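Local structure of ABC-type transport auxiliary lipoprotein component domain-containing protein (Xanthomonas campestris pv. campestris, 2IQI) at residues A[20-23]-A[24-27]; A[66-69]-A[70-73]; A[76-79]-A[80-84]; A[180-183]-A[184-187]. The protein is of unknown function but probably serves as an auxiliary lipoprotein component of an ABC-type transport system. All blocks are in the same frame, centred on the assembly; numbering follows the deposited sequence.

How the contacts relate
Four local contacts illustrate how chemistry follows position in a fold. Contacts 2 and 3 share helix 69-82: the first lies at its partly buried N-terminus, the second at its buried C-terminal turns, where valine, alanine and phenylalanine dominate. Contacts 1 and 4 are surface arrangements, one a proline-rich loop turn and the other the C-terminal end of helix 155-185, richer in amides and hydroxyls. Contact 1 touches contacts 3 and 4, through Pro21 on Ser84 and Pro26 on Gln182, but not contact 2. Contacts 2 and 4 stand on opposite sides of the chain's centre, with centres about 30 Å apart.

Contact 1: residues A[20-23]-A[24-27]; sequences TPNP and AWPQ
Asn22 and Trp25 face each other across a type I beta turn, the asparagine side chain crossing the indole at about a right angle. The methylene does the touching: Asn22 CB sits over one face of the ring, 3.3 Å from the centroid of the five-membered ring of Trp25, in a CH-pi contact only 13° off the ring normal. The terminal amide does not lie flat on the indole; its plane is inclined to the ring by 38°. With CG anti to the backbone N (chi1 179°), the Asn22 amide instead turns back to the chain, where OD1 accepts the Ala24 N-H at 2.6 Å in an Asx turn. The main chain closes the same bend, Trp25 N donating to Asn22 O over 2.9 Å along a nearly straight N-H path, although the donor stands above the carbonyl plane. Two bonds accepted by Asn22, at OD1 and at O, hold the turn, and the indole folds back under it. At the six-membered end the ring comes obliquely upon the backbone, with Trp25 CZ3 3.8 Å from Pro21 CA. This surface loop joins strand 11-13 to strand 31-34, and the buried Trp25 fastens it to helix 155-185 by packing on Val174 and Leu178, with Ser84 close by.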
loop_
_atom_site.group_PDB
_atom_site.type_symbol
_atom_site.label_atom_id
_atom_site.label_comp_id
_atom_site.label_asym_id
_atom_site.label_seq_id
_atom_site.Cartn_x
_atom_site.Cartn_y
_atom_site.Cartn_z
ATOM N N THR A 20 6.022 -2.695 11.940
ATOM C CA THR A 20 7.138 -2.803 12.849
ATOM C C THR A 20 8.353 -2.109 12.248
ATOM O O THR A 20 8.818 -2.488 11.169
ATOM C CB THR A 20 7.508 -4.291 13.143
ATOM O OG1 THR A 20 6.367 -4.981 13.671
ATOM C CG2 THR A 20 8.693 -4.402 14.136
ATOM N N PRO A 21 8.890 -1.113 12.989
ATOM C CA PRO A 21 10.099 -0.384 12.609
ATOM C C PRO A 21 11.242 -1.380 12.461
ATOM O O PRO A 21 11.361 -2.316 13.272
ATOM C CB PRO A 21 10.381 0.517 13.814
ATOM C CG PRO A 21 9.254 0.350 14.745
ATOM C CD PRO A 21 8.340 -0.694 14.298
ATOM N N ASN A 22 12.054 -1.176 11.429
ATOM C CA ASN A 22 13.211 -1.995 11.125
ATOM C C ASN A 22 14.512 -1.326 11.581
ATOM O O ASN A 22 14.806 -0.212 11.162
ATOM C CB ASN A 22 13.257 -2.232 9.622
ATOM C CG ASN A 22 14.447 -3.063 9.190
ATOM O OD1 ASN A 22 15.490 -3.094 9.838
ATOM N ND2 ASN A 22 14.299 -3.723 8.072
ATOM N N PRO A 23 15.313 -2.024 12.411
ATOM C CA PRO A 23 16.526 -1.436 12.964
ATOM C C PRO A 23 17.518 -1.016 11.930
ATOM O O PRO A 23 18.386 -0.238 12.241
ATOM C CB PRO A 23 17.111 -2.566 13.825
ATOM C CG PRO A 23 15.912 -3.334 14.238
ATOM C CD PRO A 23 15.134 -3.392 12.927
ATOM N N ALA A 24 17.383 -1.469 10.699
ATOM C CA ALA A 24 18.334 -1.036 9.700
ATOM C C ALA A 24 17.864 0.116 8.816
ATOM O O ALA A 24 18.545 0.464 7.822
ATOM C CB ALA A 24 18.780 -2.219 8.860
ATOM N N TRP A 25 16.708 0.693 9.130
ATOM C CA TRP A 25 16.266 1.836 8.366
ATOM C C TRP A 25 17.035 3.043 8.877
ATOM O O TRP A 25 17.096 3.265 10.097
ATOM C CB TRP A 25 14.766 2.086 8.512
ATOM C CG TRP A 25 13.848 1.027 7.907
ATOM C CD1 TRP A 25 14.167 0.091 6.966
ATOM C CD2 TRP A 25 12.447 0.849 8.179
ATOM N NE1 TRP A 25 13.076 -0.667 6.660
ATOM C CE2 TRP A 25 12.004 -0.227 7.385
ATOM C CE3 TRP A 25 11.526 1.502 9.010
ATOM C CZ2 TRP A 25 10.689 -0.692 7.418
ATOM C CZ3 TRP A 25 10.208 1.034 9.037
ATOM C CH2 TRP A 25 9.810 -0.056 8.251
ATOM N N PRO A 26 17.584 3.863 7.956
ATOM C CA PRO A 26 18.243 5.081 8.401
ATOM C C PRO A 26 17.250 5.966 9.143
ATOM O O PRO A 26 16.049 6.038 8.765
ATOM C CB PRO A 26 18.652 5.766 7.093
ATOM C CG PRO A 26 17.751 5.206 6.083
ATOM C CD PRO A 26 17.540 3.781 6.494
ATOM N N GLN A 27 17.751 6.587 10.217
ATOM C CA GLN A 27 17.103 7.719 10.863
ATOM C C GLN A 27 17.440 8.947 10.048
ATOM O O GLN A 27 18.609 9.268 9.902
ATOM C CB GLN A 27 17.606 7.875 12.280
ATOM C CG GLN A 27 16.768 8.850 13.075
ATOM C CD GLN A 27 16.679 8.479 14.544
ATOM O OE1 GLN A 27 17.689 8.127 15.181
ATOM N NE2 GLN A 27 15.462 8.551 15.095
#

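Contact 2: residues A[66-69]-A[70-73]; sequences AQPA and TDML
Gln67 lies against Asp71 and Met72 at the N-terminus of helix 69-82, where Pro68 holds the N-cap position. The glutamine crosses Asp71 and Met72 at a slant. Its CB is 4.0 Å from Met72 CG, an apolar touch at the foot of the chain. Beyond CG the chain is extended (chi2 168°), which carries the amide past Asp71 to the backbone of the helix. There Gln67 CD is 4.2 Å and NE2 3.8 Å from Asp71 O, NE2 also 4.0 Å from Asp71 CB, while OE1 reaches to 3.7 Å from Met72 CA. The amide is inclined to the Asp71 carboxylate rather than stacked on it, and the hydrogen bond of NE2 goes further along the helix, to Asp75. Underneath, the helix takes up its regular pattern. Met72 N donates to Pro68 O at 3.0 Å, and a weak bond from Asp71 N shares that acceptor; Leu73 N follows with Ala69 O. Outside the turn, Thr70 OG1 is hydrogen-bonded to Asp44, and Ala69 and Leu73 face strand 101-110, so that the helix start is held between loop and sheet. The Asp71 carboxylate turns back to the rim of the proline ring, bringing OD2 to 3.4 Å from Pro68 CD.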
loop_
_atom_site.group_PDB
_atom_site.type_symbol
_atom_site.label_atom_id
_atom_site.label_comp_id
_atom_site.label_asym_id
_atom_site.label_seq_id
_atom_site.Cartn_x
_atom_site.Cartn_y
_atom_site.Cartn_z
ATOM N N ALA A 66 -14.153 -0.308 5.089
ATOM C CA ALA A 66 -14.391 0.935 5.843
ATOM C C ALA A 66 -13.968 2.231 5.117
ATOM O O ALA A 66 -14.614 3.278 5.238
ATOM C CB ALA A 66 -13.688 0.863 7.185
ATOM N N GLN A 67 -12.856 2.167 4.390
ATOM C CA GLN A 67 -12.353 3.292 3.606
ATOM C C GLN A 67 -12.179 2.756 2.202
ATOM O O GLN A 67 -12.007 1.564 2.059
ATOM C CB GLN A 67 -10.953 3.692 4.074
ATOM C CG GLN A 67 -10.871 4.481 5.308
ATOM C CD GLN A 67 -9.450 4.562 5.816
ATOM O OE1 GLN A 67 -8.835 3.544 6.146
ATOM N NE2 GLN A 67 -8.925 5.779 5.904
ATOM N N PRO A 68 -12.134 3.641 1.177
ATOM C CA PRO A 68 -11.656 3.167 -0.120
ATOM C C PRO A 68 -10.211 2.700 -0.030
ATOM O O PRO A 68 -9.473 3.114 0.872
ATOM C CB PRO A 68 -11.744 4.405 -1.002
ATOM C CG PRO A 68 -12.616 5.357 -0.276
ATOM C CD PRO A 68 -12.476 5.079 1.162
ATOM N N ALA A 69 -9.818 1.845 -0.970
ATOM C CA ALA A 69 -8.577 1.085 -0.883
ATOM C C ALA A 69 -7.332 1.965 -0.935
ATOM O O ALA A 69 -6.384 1.756 -0.180
ATOM C CB ALA A 69 -8.539 0.032 -1.942
ATOM N N THR A 70 -7.354 2.970 -1.790
ATOM C CA THR A 70 -6.324 4.009 -1.803
ATOM C C THR A 70 -6.201 4.730 -0.479
ATOM O O THR A 70 -5.102 5.070 -0.091
ATOM C CB THR A 70 -6.614 5.064 -2.876
ATOM O OG1 THR A 70 -7.879 5.657 -2.597
ATOM C CG2 THR A 70 -6.724 4.403 -4.227
ATOM N N ASP A 71 -7.302 4.985 0.221
ATOM C CA ASP A 71 -7.199 5.650 1.524
ATOM C C ASP A 71 -6.648 4.726 2.624
ATOM O O ASP A 71 -6.000 5.234 3.564
ATOM C CB ASP A 71 -8.540 6.259 1.986
ATOM C CG ASP A 71 -9.080 7.364 1.037
ATOM O OD1 ASP A 71 -8.335 7.915 0.177
ATOM O OD2 ASP A 71 -10.285 7.686 1.160
ATOM N N MET A 72 -6.953 3.406 2.553
ATOM C CA MET A 72 -6.416 2.427 3.533
ATOM C C MET A 72 -4.898 2.443 3.326
ATOM O O MET A 72 -4.118 2.396 4.290
ATOM C CB MET A 72 -6.921 0.971 3.329
ATOM C CG MET A 72 -8.433 0.692 3.301
ATOM S SD MET A 72 -8.849 -1.081 3.012
ATOM C CE MET A 72 -8.145 -1.701 4.504
ATOM N N LEU A 73 -4.511 2.524 2.044
ATOM C CA LEU A 73 -3.128 2.566 1.653
ATOM C C LEU A 73 -2.432 3.891 2.033
ATOM O O LEU A 73 -1.344 3.906 2.609
ATOM C CB LEU A 73 -2.949 2.217 0.181
ATOM C CG LEU A 73 -1.442 2.094 -0.074
ATOM C CD1 LEU A 73 -0.966 0.666 0.122
ATOM C CD2 LEU A 73 -1.070 2.666 -1.449
#

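Contact 3: residues A[76-79]-A[80-84]; sequences SVVR and AFEDS
The last turns of helix 69-82 set Val77 beside Phe81, one helical turn apart, and Val78 beside Glu82 on the adjoining side. Val77 and Phe81 point the same way and lie side by side, with Val77 CG1 3.5 Å from Phe81 CE2. That methyl is trans to N (chi1 164°), which directs it along the helix toward the ring. Val78 CA meets the ring at its edge, near its plane. Glu82 arrives differently: its chain, extended beyond CG, slants across Val78, so that OE2 comes within 3.4 Å of Val78 CG1. Beneath these side chains the helical bonds repeat regularly, from Phe81 N to Val77 O (2.9 Å) through to Asp83 N with Arg79 O (2.8 Å). Just past the helix end, Ser84 OG and N both bond Phe81 O from the same face of its plane, with OG at 2.8 Å. Around this, Val77 and Phe81 also pack on Leu103, while Arg79 forms a salt bridge with Asp75. Apolar groups thus face the sheet and helix 155-185, while the charged ends of Arg79, Glu82 and Asp83 lie on the exposed side, the Glu82 carboxylate still bordering Val78; the two bonds to Phe81 O satisfy a carbonyl beyond the regular helical bonds.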
loop_
_atom_site.group_PDB
_atom_site.type_symbol
_atom_site.label_atom_id
_atom_site.label_comp_id
_atom_site.label_asym_id
_atom_site.label_seq_id
_atom_site.Cartn_x
_atom_site.Cartn_y
_atom_site.Cartn_z
ATOM N N SER A 76 -2.023 3.677 5.814
ATOM C CA SER A 76 -1.068 2.719 6.343
ATOM C C SER A 76 0.299 3.277 6.246
ATOM O O SER A 76 1.109 3.133 7.175
ATOM C CB SER A 76 -1.093 1.420 5.549
ATOM O OG SER A 76 -2.311 0.785 5.825
ATOM N N VAL A 77 0.541 3.894 5.091
ATOM C CA VAL A 77 1.850 4.369 4.711
ATOM C C VAL A 77 2.291 5.482 5.665
ATOM O O VAL A 77 3.371 5.394 6.285
ATOM C CB VAL A 77 1.895 4.796 3.224
ATOM C CG1 VAL A 77 3.118 5.633 2.952
ATOM C CG2 VAL A 77 1.922 3.569 2.344
ATOM N N VAL A 78 1.428 6.493 5.804
ATOM C CA VAL A 78 1.679 7.636 6.660
ATOM C C VAL A 78 1.760 7.209 8.122
ATOM O O VAL A 78 2.675 7.607 8.827
ATOM C CB VAL A 78 0.588 8.681 6.500
ATOM C CG1 VAL A 78 0.626 9.640 7.665
ATOM C CG2 VAL A 78 0.767 9.419 5.218
ATOM N N ARG A 79 0.825 6.387 8.582
ATOM C CA ARG A 79 0.940 5.875 9.938
ATOM C C ARG A 79 2.207 5.095 10.140
ATOM O O ARG A 79 2.836 5.263 11.170
ATOM C CB ARG A 79 -0.278 5.075 10.360
ATOM C CG ARG A 79 -1.490 5.968 10.264
ATOM C CD ARG A 79 -2.775 5.471 10.845
ATOM N NE ARG A 79 -3.732 6.527 10.529
ATOM C CZ ARG A 79 -5.027 6.346 10.294
ATOM N NH1 ARG A 79 -5.533 5.123 10.357
ATOM N NH2 ARG A 79 -5.793 7.392 9.986
ATOM N N ALA A 80 2.622 4.269 9.173
ATOM C CA ALA A 80 3.877 3.511 9.378
ATOM C C ALA A 80 5.157 4.401 9.397
ATOM O O ALA A 80 6.089 4.134 10.158
ATOM C CB ALA A 80 3.991 2.376 8.424
ATOM N N PHE A 81 5.177 5.478 8.608
ATOM C CA PHE A 81 6.217 6.505 8.768
ATOM C C PHE A 81 6.169 7.141 10.150
ATOM O O PHE A 81 7.203 7.305 10.782
ATOM C CB PHE A 81 6.156 7.585 7.670
ATOM C CG PHE A 81 6.652 7.112 6.317
ATOM C CD1 PHE A 81 7.969 6.687 6.152
ATOM C CD2 PHE A 81 5.805 7.091 5.217
ATOM C CE1 PHE A 81 8.421 6.251 4.931
ATOM C CE2 PHE A 81 6.257 6.651 3.982
ATOM C CZ PHE A 81 7.550 6.238 3.828
ATOM N N GLU A 82 4.969 7.485 10.617
ATOM C CA GLU A 82 4.793 8.114 11.929
ATOM C C GLU A 82 5.310 7.204 13.008
ATOM O O GLU A 82 6.132 7.624 13.818
ATOM C CB GLU A 82 3.345 8.525 12.185
ATOM C CG GLU A 82 2.955 9.799 11.418
ATOM C CD GLU A 82 1.464 10.086 11.337
ATOM O OE1 GLU A 82 0.608 9.305 11.839
ATOM O OE2 GLU A 82 1.135 11.127 10.736
ATOM N N ASP A 83 4.907 5.946 12.978
ATOM C CA ASP A 83 5.236 5.014 14.052
ATOM C C ASP A 83 6.650 4.461 13.962
ATOM O O ASP A 83 7.005 3.602 14.754
ATOM C CB ASP A 83 4.264 3.806 14.058
ATOM C CG ASP A 83 2.804 4.198 14.417
ATOM O OD1 ASP A 83 2.551 5.297 15.041
ATOM O OD2 ASP A 83 1.907 3.378 14.078
ATOM N N SER A 84 7.449 4.883 12.986
ATOM C CA SER A 84 8.716 4.202 12.788
ATOM C C SER A 84 9.796 4.721 13.690
ATOM O O SER A 84 10.709 3.979 14.038
ATOM C CB SER A 84 9.171 4.298 11.353
ATOM O OG SER A 84 9.423 5.634 11.013
#

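Contact 4: residues A[180-183]-A[184-187]; sequences TGQQ and DSQT
Asp184 and Ser185 pack closely over Gly181 in the last regular turn of helix 155-185, whereas Gln186 and Thr187 beyond them belong to the exposed end where the chain leaves the helix. In the tight part Ser185 N donates to Gly181 O at 2.8 Å, in the carbonyl plane, and Asp184 N bonds to Thr180 O at 3.0 Å. Asp184 CB rests 3.5 Å from Gly181 O, and a chi1 of 179° points its CG away from the preceding turn. The side chain of Gln182, bent at chi2 (58°), brings OE1 to 3.8 Å from Ser185 OG, an approach without a bond of its own. Toward solvent the helix pattern slackens: Gln186 N reaches Gln182 O only at 3.3 Å, with the donor standing above the carbonyl plane. Thr187 then closes back on Asp184 O, which takes both its N and its OG1, the latter at 3.2 Å, while Thr187 CG2 lies near Gln183 O. The packed side is tied into the fold: Asp184 OD1 forms a salt bridge with Arg137 of strand 137-149 and a hydrogen bond with Tyr101 of strand 101-110, and Gln182 OE1 accepts from Trp30 in the loop before strand 31-34.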
loop_
_atom_site.group_PDB
_atom_site.type_symbol
_atom_site.label_atom_id
_atom_site.label_comp_id
_atom_site.label_asym_id
_atom_site.label_seq_id
_atom_site.Cartn_x
_atom_site.Cartn_y
_atom_site.Cartn_z
ATOM N N THR A 180 16.071 4.887 -0.037
ATOM C CA THR A 180 16.281 5.596 -1.284
ATOM C C THR A 180 16.401 7.111 -1.030
ATOM O O THR A 180 17.309 7.765 -1.546
ATOM C CB THR A 180 15.166 5.320 -2.309
ATOM O OG1 THR A 180 14.939 3.902 -2.437
ATOM C CG2 THR A 180 15.556 5.891 -3.639
ATOM N N GLY A 181 15.517 7.648 -0.199
ATOM C CA GLY A 181 15.571 9.045 0.136
ATOM C C GLY A 181 16.928 9.432 0.661
ATOM O O GLY A 181 17.530 10.395 0.194
ATOM N N GLN A 182 17.395 8.666 1.633
ATOM C CA GLN A 182 18.649 8.905 2.304
ATOM C C GLN A 182 19.877 8.765 1.383
ATOM O O GLN A 182 20.844 9.498 1.527
ATOM C CB GLN A 182 18.759 7.969 3.502
ATOM C CG GLN A 182 19.943 8.213 4.442
ATOM C CD GLN A 182 19.983 9.621 5.048
ATOM O OE1 GLN A 182 19.131 10.490 4.781
ATOM N NE2 GLN A 182 20.983 9.846 5.870
ATOM N N GLN A 183 19.850 7.848 0.425
ATOM C CA GLN A 183 20.994 7.727 -0.457
ATOM C C GLN A 183 21.018 8.904 -1.387
ATOM O O GLN A 183 22.101 9.325 -1.809
ATOM C CB GLN A 183 21.043 6.382 -1.194
ATOM C CG GLN A 183 21.603 5.300 -0.268
ATOM C CD GLN A 183 21.357 3.843 -0.706
ATOM O OE1 GLN A 183 20.604 3.560 -1.666
ATOM N NE2 GLN A 183 21.999 2.911 0.013
ATOM N N ASP A 184 19.841 9.444 -1.705
ATOM C CA ASP A 184 19.774 10.608 -2.585
ATOM C C ASP A 184 20.223 11.827 -1.811
ATOM O O ASP A 184 20.954 12.649 -2.335
ATOM C CB ASP A 184 18.385 10.862 -3.120
ATOM C CG ASP A 184 18.327 12.095 -4.019
ATOM O OD1 ASP A 184 17.984 13.201 -3.542
ATOM O OD2 ASP A 184 18.624 11.966 -5.219
ATOM N N SER A 185 19.796 11.927 -0.558
ATOM C CA SER A 185 20.054 13.121 0.217
ATOM C C SER A 185 21.549 13.337 0.399
ATOM O O SER A 185 22.012 14.467 0.466
ATOM C CB SER A 185 19.348 13.045 1.558
ATOM O OG SER A 185 20.207 13.466 2.590
ATOM N N GLN A 186 22.300 12.244 0.445
ATOM C CA GLN A 186 23.732 12.303 0.702
ATOM C C GLN A 186 24.581 12.690 -0.503
ATOM O O GLN A 186 25.789 12.521 -0.463
ATOM C CB GLN A 186 24.186 10.970 1.300
ATOM C CG GLN A 186 23.724 10.871 2.742
ATOM C CD GLN A 186 24.060 9.545 3.437
ATOM O OE1 GLN A 186 23.587 8.458 3.036
ATOM N NE2 GLN A 186 24.848 9.635 4.520
ATOM N N THR A 187 23.948 13.187 -1.570
ATOM C CA THR A 187 24.642 13.549 -2.818
ATOM C C THR A 187 24.288 14.980 -3.252
ATOM O O THR A 187 23.593 15.723 -2.526
ATOM C CB THR A 187 24.406 12.509 -4.022
ATOM O OG1 THR A 187 23.155 12.738 -4.688
ATOM C CG2 THR A 187 24.476 11.029 -3.575
#